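Local coordinates for protein ACDH-11, isoform b (Caenorhabditis elegans, PDB 4Y9J) that belongs to the acyl-CoA dehydrogenase family of flavoproteins and binds flavin-adenine dinucleotide, at residues Y215-Y220 with T234-V239; F255-R260 with N265-Q270; K472-L477 with S536-I541. All coordinates share one frame; numbering follows the deposited sequence.

Interaction 1 of 3, residues Y215-Y220 with T234-V239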
loop_
_atom_site.group_PDB
_atom_site.type_symbol
_atom_site.label_atom_id
_atom_site.label_comp_id
_atom_site.label_asym_id
_atom_site.label_seq_id
_atom_site.Cartn_x
_atom_site.Cartn_y
_atom_site.Cartn_z
ATOM N N TYR B 215 -38.768 10.492 11.609
ATOM C CA TYR B 215 -38.302 11.547 10.737
ATOM C C TYR B 215 -37.255 10.963 9.729
ATOM O O TYR B 215 -36.633 9.890 9.943
ATOM C CB TYR B 215 -37.605 12.672 11.545
ATOM C CG TYR B 215 -38.537 13.453 12.432
ATOM C CD1 TYR B 215 -39.082 12.862 13.585
ATOM C CD2 TYR B 215 -38.943 14.753 12.083
ATOM C CE1 TYR B 215 -40.001 13.549 14.377
ATOM C CE2 TYR B 215 -39.870 15.430 12.848
ATOM C CZ TYR B 215 -40.400 14.829 13.982
ATOM O OH TYR B 215 -41.301 15.532 14.742
ATOM N N ARG B 216 -37.048 11.735 8.665
ATOM C CA ARG B 216 -36.029 11.532 7.603
ATOM C C ARG B 216 -34.971 12.568 7.905
ATOM O O ARG B 216 -35.326 13.738 7.965
ATOM C CB ARG B 216 -36.639 11.987 6.260
ATOM C CG ARG B 216 -37.207 10.968 5.349
ATOM C CD ARG B 216 -37.351 11.572 3.940
ATOM N NE ARG B 216 -38.421 12.567 3.758
ATOM C CZ ARG B 216 -38.306 13.821 3.280
ATOM N NH1 ARG B 216 -37.160 14.392 2.940
ATOM N NH2 ARG B 216 -39.396 14.535 3.121
ATOM N N LEU B 217 -33.715 12.166 8.061
ATOM C CA LEU B 217 -32.626 13.102 8.305
ATOM C C LEU B 217 -31.828 13.418 7.032
ATOM O O LEU B 217 -31.486 12.518 6.247
ATOM C CB LEU B 217 -31.646 12.588 9.384
ATOM C CG LEU B 217 -32.239 12.187 10.723
ATOM C CD1 LEU B 217 -31.186 11.758 11.725
ATOM C CD2 LEU B 217 -33.172 13.286 11.299
ATOM N N HIS B 218 -31.438 14.695 6.951
ATOM C CA HIS B 218 -30.679 15.258 5.838
ATOM C C HIS B 218 -29.580 16.140 6.404
ATOM O O HIS B 218 -29.869 17.192 7.035
ATOM C CB HIS B 218 -31.615 16.049 4.899
ATOM C CG HIS B 218 -32.576 15.183 4.147
ATOM N ND1 HIS B 218 -33.833 14.856 4.633
ATOM C CD2 HIS B 218 -32.481 14.597 2.941
ATOM C CE1 HIS B 218 -34.443 14.068 3.781
ATOM N NE2 HIS B 218 -33.649 13.897 2.744
ATOM N N GLY B 219 -28.362 15.725 6.228
ATOM C CA GLY B 219 -27.209 16.440 6.805
ATOM C C GLY B 219 -25.904 15.799 6.490
ATOM O O GLY B 219 -25.866 14.727 5.789
ATOM N N TYR B 220 -24.820 16.392 7.011
ATOM C CA TYR B 220 -23.502 15.892 6.798
ATOM C C TYR B 220 -22.799 15.716 8.146
ATOM O O TYR B 220 -22.622 16.721 8.855
ATOM C CB TYR B 220 -22.702 16.837 5.904
ATOM C CG TYR B 220 -21.436 16.215 5.330
ATOM C CD1 TYR B 220 -20.265 16.049 6.064
ATOM C CD2 TYR B 220 -21.402 15.878 4.006
ATOM C CE1 TYR B 220 -19.123 15.508 5.482
ATOM C CE2 TYR B 220 -20.298 15.280 3.442
ATOM C CZ TYR B 220 -19.154 15.124 4.142
ATOM O OH TYR B 220 -18.091 14.516 3.507
ATOM N N THR B 234 -28.005 10.996 17.400
ATOM C CA THR B 234 -27.585 12.203 16.714
ATOM C C THR B 234 -28.541 13.351 16.947
ATOM O O THR B 234 -29.607 13.155 17.518
ATOM C CB THR B 234 -27.439 11.916 15.179
ATOM O OG1 THR B 234 -26.761 12.999 14.505
ATOM C CG2 THR B 234 -28.730 11.621 14.566
ATOM N N LEU B 235 -28.111 14.565 16.591
ATOM C CA LEU B 235 -28.908 15.788 16.757
ATOM C C LEU B 235 -29.267 16.259 15.394
ATOM O O LEU B 235 -28.438 16.104 14.498
ATOM C CB LEU B 235 -28.042 16.859 17.378
ATOM C CG LEU B 235 -27.573 16.506 18.784
ATOM C CD1 LEU B 235 -26.627 17.614 19.265
ATOM C CD2 LEU B 235 -28.731 16.339 19.784
ATOM N N ALA B 236 -30.446 16.846 15.257
ATOM C CA ALA B 236 -30.920 17.479 14.043
ATOM C C ALA B 236 -31.957 18.539 14.345
ATOM O O ALA B 236 -32.516 18.561 15.436
ATOM C CB ALA B 236 -31.535 16.426 13.123
ATOM N N ARG B 237 -32.227 19.393 13.360
ATOM C CA ARG B 237 -33.230 20.433 13.443
ATOM C C ARG B 237 -34.501 20.051 12.756
ATOM O O ARG B 237 -34.519 19.787 11.555
ATOM C CB ARG B 237 -32.716 21.689 12.775
ATOM C CG ARG B 237 -31.432 22.213 13.384
ATOM C CD ARG B 237 -31.017 23.572 12.815
ATOM N NE ARG B 237 -29.678 23.828 13.288
ATOM C CZ ARG B 237 -29.358 24.337 14.472
ATOM N NH1 ARG B 237 -30.321 24.775 15.323
ATOM N NH2 ARG B 237 -28.069 24.416 14.798
ATOM N N ILE B 238 -35.590 20.071 13.527
ATOM C CA ILE B 238 -36.845 19.616 13.036
ATOM C C ILE B 238 -37.375 20.732 12.165
ATOM O O ILE B 238 -37.228 21.912 12.511
ATOM C CB ILE B 238 -37.811 19.261 14.193
ATOM C CG1 ILE B 238 -37.311 17.940 14.821
ATOM C CG2 ILE B 238 -39.229 19.186 13.657
ATOM C CD1 ILE B 238 -38.288 17.308 15.785
ATOM N N VAL B 239 -37.888 20.355 11.007
ATOM C CA VAL B 239 -38.459 21.293 10.045
ATOM C C VAL B 239 -39.973 21.387 10.293
ATOM O O VAL B 239 -40.649 20.376 10.313
ATOM C CB VAL B 239 -38.247 20.776 8.597
ATOM C CG1 VAL B 239 -38.846 21.751 7.592
ATOM C CG2 VAL B 239 -36.769 20.526 8.310
#
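With CG of Tyr-215 turned anti to its own carbonyl carbon (chi1 -68°), the phenol ring leans from strand 214-225 onto Ile-238. Ile-238 has a similar first torsion and an extended second one (chi2 -169°), which carries its terminal CD1 to the ring. CD1 lies 3.6 Å from OH of Tyr-215. The CG2 branch of Ile-238 adds a second touch, 3.9 Å from CE2 of Tyr-215. The two side chains cross at about a right angle.

Leu-217 points at the other strand too and splits its two methyls. CD1 meets CG2 of Thr-234 tip to tip at 3.8 Å, while CD2 rests 4.0 Å from CB of Ala-236. Thr-234 gives only its methyl here. Its OG1 is hydrogen-bonded to the carbonyl of Trp-189 and to Lys-221. The contact is apolar. Four of its five residues are buried.

The strand segments run at 105° to each other and their axes approach to 8.2 Å, so they face each other within a curled sheet and are not paired. Backbone bonds tie 215-220 to strands 206-209 and 285-298. Phe-255 of strand 252-258 meets the Tyr-215 ring edge-to-face and also packs on Ala-236 and Ile-238.

Interaction 2 of 3, residues F255-R260 with N265-Q270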
loop_
_atom_site.group_PDB
_atom_site.type_symbol
_atom_site.label_atom_id
_atom_site.label_comp_id
_atom_site.label_asym_id
_atom_site.label_seq_id
_atom_site.Cartn_x
_atom_site.Cartn_y
_atom_site.Cartn_z
ATOM N N PHE B 255 -32.162 12.238 18.306
ATOM C CA PHE B 255 -32.676 11.139 17.497
ATOM C C PHE B 255 -31.885 9.891 17.708
ATOM O O PHE B 255 -30.662 9.918 17.924
ATOM C CB PHE B 255 -32.658 11.461 15.977
ATOM C CG PHE B 255 -33.543 12.596 15.595
ATOM C CD1 PHE B 255 -33.107 13.893 15.748
ATOM C CD2 PHE B 255 -34.809 12.374 15.129
ATOM C CE1 PHE B 255 -33.928 14.960 15.435
ATOM C CE2 PHE B 255 -35.656 13.449 14.789
ATOM C CZ PHE B 255 -35.196 14.745 14.948
ATOM N N LEU B 256 -32.584 8.800 17.562
ATOM C CA LEU B 256 -32.016 7.464 17.639
ATOM C C LEU B 256 -32.295 6.788 16.324
ATOM O O LEU B 256 -33.455 6.821 15.884
ATOM C CB LEU B 256 -32.664 6.617 18.764
ATOM C CG LEU B 256 -32.168 5.167 18.905
ATOM C CD1 LEU B 256 -30.728 5.066 19.358
ATOM C CD2 LEU B 256 -33.099 4.382 19.864
ATOM N N LEU B 257 -31.263 6.188 15.722
ATOM C CA LEU B 257 -31.424 5.436 14.478
ATOM C C LEU B 257 -30.627 4.182 14.372
ATOM O O LEU B 257 -29.589 4.027 15.057
ATOM C CB LEU B 257 -31.156 6.284 13.241
ATOM C CG LEU B 257 -29.735 6.704 12.891
ATOM C CD1 LEU B 257 -29.594 6.996 11.411
ATOM C CD2 LEU B 257 -29.317 7.897 13.624
ATOM N N LYS B 258 -31.127 3.271 13.526
ATOM C CA LYS B 258 -30.395 2.085 13.125
ATOM C C LYS B 258 -29.518 2.452 11.915
ATOM O O LYS B 258 -30.012 3.096 11.005
ATOM C CB LYS B 258 -31.300 0.923 12.732
ATOM C CG LYS B 258 -31.754 0.092 13.904
ATOM C CD LYS B 258 -32.591 -1.047 13.438
ATOM C CE LYS B 258 -31.764 -2.223 12.897
ATOM N NZ LYS B 258 -30.775 -2.750 13.851
ATOM N N ILE B 259 -28.259 2.042 11.941
ATOM C CA ILE B 259 -27.290 2.432 10.914
ATOM C C ILE B 259 -27.608 1.639 9.636
ATOM O O ILE B 259 -27.520 2.165 8.507
ATOM C CB ILE B 259 -25.869 2.239 11.426
ATOM C CG1 ILE B 259 -25.631 3.212 12.594
ATOM C CG2 ILE B 259 -24.815 2.495 10.334
ATOM C CD1 ILE B 259 -24.231 3.116 13.210
ATOM N N ARG B 260 -28.010 0.389 9.792
ATOM C CA ARG B 260 -28.294 -0.511 8.665
ATOM C C ARG B 260 -29.653 -1.114 8.821
ATOM O O ARG B 260 -30.118 -1.333 9.924
ATOM C CB ARG B 260 -27.235 -1.627 8.543
ATOM C CG ARG B 260 -25.848 -1.069 8.223
ATOM C CD ARG B 260 -24.686 -2.131 8.184
ATOM N NE ARG B 260 -23.439 -1.407 7.932
ATOM C CZ ARG B 260 -22.736 -0.714 8.852
ATOM N NH1 ARG B 260 -23.043 -0.719 10.162
ATOM N NH2 ARG B 260 -21.666 -0.016 8.425
ATOM N N ASN B 265 -28.251 -3.088 4.435
ATOM C CA ASN B 265 -28.011 -1.892 3.642
ATOM C C ASN B 265 -28.028 -0.668 4.535
ATOM O O ASN B 265 -28.799 -0.593 5.484
ATOM C CB ASN B 265 -29.091 -1.698 2.604
ATOM C CG ASN B 265 -29.162 -2.837 1.601
ATOM O OD1 ASN B 265 -28.176 -3.396 1.192
ATOM N ND2 ASN B 265 -30.339 -3.181 1.246
ATOM N N LEU B 266 -27.208 0.311 4.195
ATOM C CA LEU B 266 -27.226 1.570 4.927
ATOM C C LEU B 266 -28.558 2.272 4.935
ATOM O O LEU B 266 -29.283 2.337 3.952
ATOM C CB LEU B 266 -26.106 2.522 4.422
ATOM C CG LEU B 266 -24.745 2.022 4.845
ATOM C CD1 LEU B 266 -23.633 2.742 4.108
ATOM C CD2 LEU B 266 -24.599 2.246 6.339
ATOM N N ASN B 267 -28.908 2.798 6.101
ATOM C CA ASN B 267 -30.167 3.485 6.278
ATOM C C ASN B 267 -30.083 4.974 5.831
ATOM O O ASN B 267 -29.893 5.822 6.654
ATOM C CB ASN B 267 -30.644 3.348 7.778
ATOM C CG ASN B 267 -31.813 4.241 8.152
ATOM O OD1 ASN B 267 -32.641 4.642 7.350
ATOM N ND2 ASN B 267 -31.862 4.576 9.441
ATOM N N GLY B 268 -30.302 5.260 4.540
ATOM C CA GLY B 268 -30.269 6.631 3.987
ATOM C C GLY B 268 -28.874 7.309 4.155
ATOM O O GLY B 268 -28.807 8.516 4.341
ATOM N N ILE B 269 -27.781 6.548 4.215
ATOM C CA ILE B 269 -26.500 7.054 4.574
ATOM C C ILE B 269 -25.498 6.616 3.523
ATOM O O ILE B 269 -25.594 5.515 3.017
ATOM C CB ILE B 269 -26.019 6.445 5.924
ATOM C CG1 ILE B 269 -26.879 6.961 7.080
ATOM C CG2 ILE B 269 -24.542 6.645 6.203
ATOM C CD1 ILE B 269 -26.855 5.993 8.269
ATOM N N GLN B 270 -24.569 7.501 3.194
ATOM C CA GLN B 270 -23.420 7.168 2.357
ATOM C C GLN B 270 -22.187 7.561 3.100
ATOM O O GLN B 270 -22.160 8.639 3.804
ATOM C CB GLN B 270 -23.450 7.918 1.006
ATOM C CG GLN B 270 -24.325 7.237 -0.026
ATOM C CD GLN B 270 -24.220 7.932 -1.379
ATOM O OE1 GLN B 270 -23.489 8.870 -1.519
ATOM N NE2 GLN B 270 -24.984 7.514 -2.295
#
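Asn-267 reaches across to strand 252-258 and makes both hydrogen bonds of this contact. Its CG lies anti to the backbone N (chi1 169°), which sends the amide to Lys-258. ND2 donates to the carbonyl O of Lys-258 at 2.8 Å. The bond is fairly straight (162° at the hydrogen), and the acceptor lies close to the amide plane. ND2 also donates to the carbonyl of Ile-294, so two acceptors fix the rotation of the amide. The backbone N of Asn-267 donates to O of Ile-259, also at 2.8 Å, but tilted 29° off the carbonyl plane. A CA-H...O contact follows, from CA of Arg-260 to O of Asn-265 at 3.2 Å.

Leu-266 makes two of the apolar contacts. Its CD2 lies 4.0 Å from CG2 of Ile-259 and equally far from CG of Arg-260. CD2 also sits over one face of the Arg-260 guanidinium, whose NH2 is hydrogen-bonded to the carbonyl of Val-227. On the buried side, CD1 of Leu-257 approaches CD1 of Ile-269 at 4.3 Å.

Arg-260 and Leu-266 form a single beta bridge. Asn-267 centres an inverse gamma turn. The connection links strands 252-258 and 269-274, which both pair antiparallel with strand 285-298, the strand carrying Ile-294.

Interaction 3 of 3, residues K472-L477 with S536-I541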
loop_
_atom_site.group_PDB
_atom_site.type_symbol
_atom_site.label_atom_id
_atom_site.label_comp_id
_atom_site.label_asym_id
_atom_site.label_seq_id
_atom_site.Cartn_x
_atom_site.Cartn_y
_atom_site.Cartn_z
ATOM N N LYS B 472 -16.656 21.350 51.251
ATOM C CA LYS B 472 -17.159 20.275 52.136
ATOM C C LYS B 472 -16.565 18.907 51.819
ATOM O O LYS B 472 -16.095 18.218 52.742
ATOM C CB LYS B 472 -18.666 20.160 52.052
ATOM C CG LYS B 472 -19.342 21.319 52.714
ATOM C CD LYS B 472 -20.837 21.209 52.652
ATOM C CE LYS B 472 -21.379 22.384 53.433
ATOM N NZ LYS B 472 -22.853 22.353 53.358
ATOM N N ARG B 473 -16.559 18.520 50.532
ATOM C CA ARG B 473 -15.913 17.261 50.120
ATOM C C ARG B 473 -14.413 17.223 50.506
ATOM O O ARG B 473 -13.920 16.259 51.129
ATOM C CB ARG B 473 -16.148 16.990 48.613
ATOM C CG ARG B 473 -15.592 15.663 48.070
ATOM C CD ARG B 473 -16.158 14.456 48.795
ATOM N NE ARG B 473 -15.559 13.184 48.391
ATOM C CZ ARG B 473 -15.216 12.214 49.238
ATOM N NH1 ARG B 473 -15.384 12.354 50.523
ATOM N NH2 ARG B 473 -14.710 11.082 48.801
ATOM N N VAL B 474 -13.695 18.298 50.175
ATOM C CA VAL B 474 -12.287 18.311 50.512
ATOM C C VAL B 474 -12.073 18.154 52.002
ATOM O O VAL B 474 -11.245 17.372 52.420
ATOM C CB VAL B 474 -11.573 19.576 50.035
ATOM C CG1 VAL B 474 -10.140 19.598 50.550
ATOM C CG2 VAL B 474 -11.554 19.628 48.537
ATOM N N GLU B 475 -12.824 18.884 52.806
ATOM C CA GLU B 475 -12.685 18.736 54.273
ATOM C C GLU B 475 -13.059 17.323 54.808
ATOM O O GLU B 475 -12.385 16.815 55.811
ATOM C CB GLU B 475 -13.431 19.831 55.012
ATOM C CG GLU B 475 -14.917 19.871 54.691
ATOM C CD GLU B 475 -15.862 19.809 55.901
ATOM O OE1 GLU B 475 -15.789 20.709 56.771
ATOM O OE2 GLU B 475 -16.712 18.864 55.919
ATOM N N GLN B 476 -14.029 16.640 54.155
ATOM C CA GLN B 476 -14.276 15.248 54.569
ATOM C C GLN B 476 -13.038 14.385 54.402
ATOM O O GLN B 476 -12.656 13.574 55.281
ATOM C CB GLN B 476 -15.360 14.622 53.708
ATOM C CG GLN B 476 -16.710 15.291 53.837
ATOM C CD GLN B 476 -17.781 14.682 52.944
ATOM O OE1 GLN B 476 -17.520 14.089 51.911
ATOM N NE2 GLN B 476 -19.008 14.798 53.389
ATOM N N LEU B 477 -12.399 14.590 53.253
ATOM C CA LEU B 477 -11.238 13.808 52.878
ATOM C C LEU B 477 -10.098 14.139 53.877
ATOM O O LEU B 477 -9.369 13.259 54.409
ATOM C CB LEU B 477 -10.853 14.104 51.445
ATOM C CG LEU B 477 -11.735 13.409 50.383
ATOM C CD1 LEU B 477 -11.472 13.963 48.988
ATOM C CD2 LEU B 477 -11.524 11.883 50.380
ATOM N N SER B 536 -7.471 15.881 43.839
ATOM C CA SER B 536 -6.593 14.707 43.693
ATOM C C SER B 536 -5.680 14.594 44.936
ATOM O O SER B 536 -5.455 13.490 45.493
ATOM C CB SER B 536 -5.762 14.759 42.406
ATOM O OG SER B 536 -6.578 14.654 41.248
ATOM N N GLY B 537 -5.173 15.729 45.404
ATOM C CA GLY B 537 -4.322 15.708 46.566
ATOM C C GLY B 537 -5.008 15.184 47.806
ATOM O O GLY B 537 -4.439 14.413 48.625
ATOM N N ALA B 538 -6.205 15.703 48.022
ATOM C CA ALA B 538 -6.998 15.287 49.200
ATOM C C ALA B 538 -7.310 13.773 49.172
ATOM O O ALA B 538 -7.300 13.099 50.218
ATOM C CB ALA B 538 -8.299 16.054 49.200
ATOM N N LEU B 539 -7.564 13.268 47.971
ATOM C CA LEU B 539 -7.799 11.838 47.742
ATOM C C LEU B 539 -6.555 11.040 48.043
ATOM O O LEU B 539 -6.621 10.053 48.745
ATOM C CB LEU B 539 -8.278 11.579 46.332
ATOM C CG LEU B 539 -9.739 11.924 46.082
ATOM C CD1 LEU B 539 -9.937 12.095 44.621
ATOM C CD2 LEU B 539 -10.676 10.855 46.642
ATOM N N LEU B 540 -5.400 11.532 47.606
ATOM C CA LEU B 540 -4.136 10.867 47.888
ATOM C C LEU B 540 -3.844 10.810 49.380
ATOM O O LEU B 540 -3.298 9.839 49.875
ATOM C CB LEU B 540 -2.978 11.589 47.142
ATOM C CG LEU B 540 -2.861 11.265 45.653
ATOM C CD1 LEU B 540 -1.870 12.183 44.997
ATOM C CD2 LEU B 540 -2.448 9.821 45.438
ATOM N N ILE B 541 -4.255 11.845 50.098
ATOM C CA ILE B 541 -3.978 11.962 51.509
ATOM C C ILE B 541 -4.848 10.959 52.247
ATOM O O ILE B 541 -4.357 10.301 53.160
ATOM C CB ILE B 541 -4.240 13.381 52.057
ATOM C CG1 ILE B 541 -3.114 14.315 51.654
ATOM C CG2 ILE B 541 -4.281 13.403 53.584
ATOM C CD1 ILE B 541 -3.512 15.776 51.679
#
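Leu-477 and Ala-538 are the nearest CA pair of the two segments, 5.8 Å apart. CD1 of Leu-477 lies 3.8 Å from CB of Ala-538, and CB of Leu-477 is nearly as close to the same methyl. The small alanine lets the leucine approach the backbone of the other helix. CG of Leu-477 is anti to the carbonyl carbon (chi1 -78°), as is CG of Leu-539, and the two side chains meet at a slant. CD1 of Leu-477 is 4.0 Å from CG of Leu-539, and its CD2 is 4.0 Å from CD2 of Leu-539. CG1 of Val-474, one turn earlier, lies 4.2 Å from CB of Ala-538. All four residues are buried, and the contact between them is apolar.

The next shell is polar and lies beside Leu-477. The Arg-473 guanidinium has CG of Leu-477 over the centre of one face, 3.8 Å above its plane. NH1 of Arg-473 donates to OE1 of Gln-476 at 3.1 Å, in a bent bond of 145°. NE of Arg-473 forms a salt bridge with Glu-374 of helix 352-383. Together these partners hold the guanidinium beside the leucine.

The helix segments run in nearly the same direction, at 23°, with axes 9.1 Å apart. Leu-539 also packs on Leu-370 and Glu-374 of helix 352-383. Helix 486-512 touches both helices, through Val-474 on one and Ile-541 on the other. Helix 552-563 lies against Ser-536, Leu-540 and Ile-541. The pair thus forms part of a helical bundle in the C-terminal region.

How the interactions relate
Interactions 1 and 2 belong to the same beta-rich middle domain, with centres 12 Å apart. Neighbouring strands 231-238 and 252-258 join them, with a probable backbone hydrogen bond between Thr-234 O and Phe-255 N. Interaction 3 lies on the other side of the chain's centre, about 45 Å from interaction 1 between centres, and joins two helices. Interactions 1 and 3 are buried and apolar, but one links crossed strands and the other nearly parallel helices. Interaction 2 is only partly buried and mixes two hydrogen bonds to backbone carbonyls with apolar contacts, in a turn between two strands. Interactions 1 and 2 also touch a second subunit; interaction 3 touches no other chain.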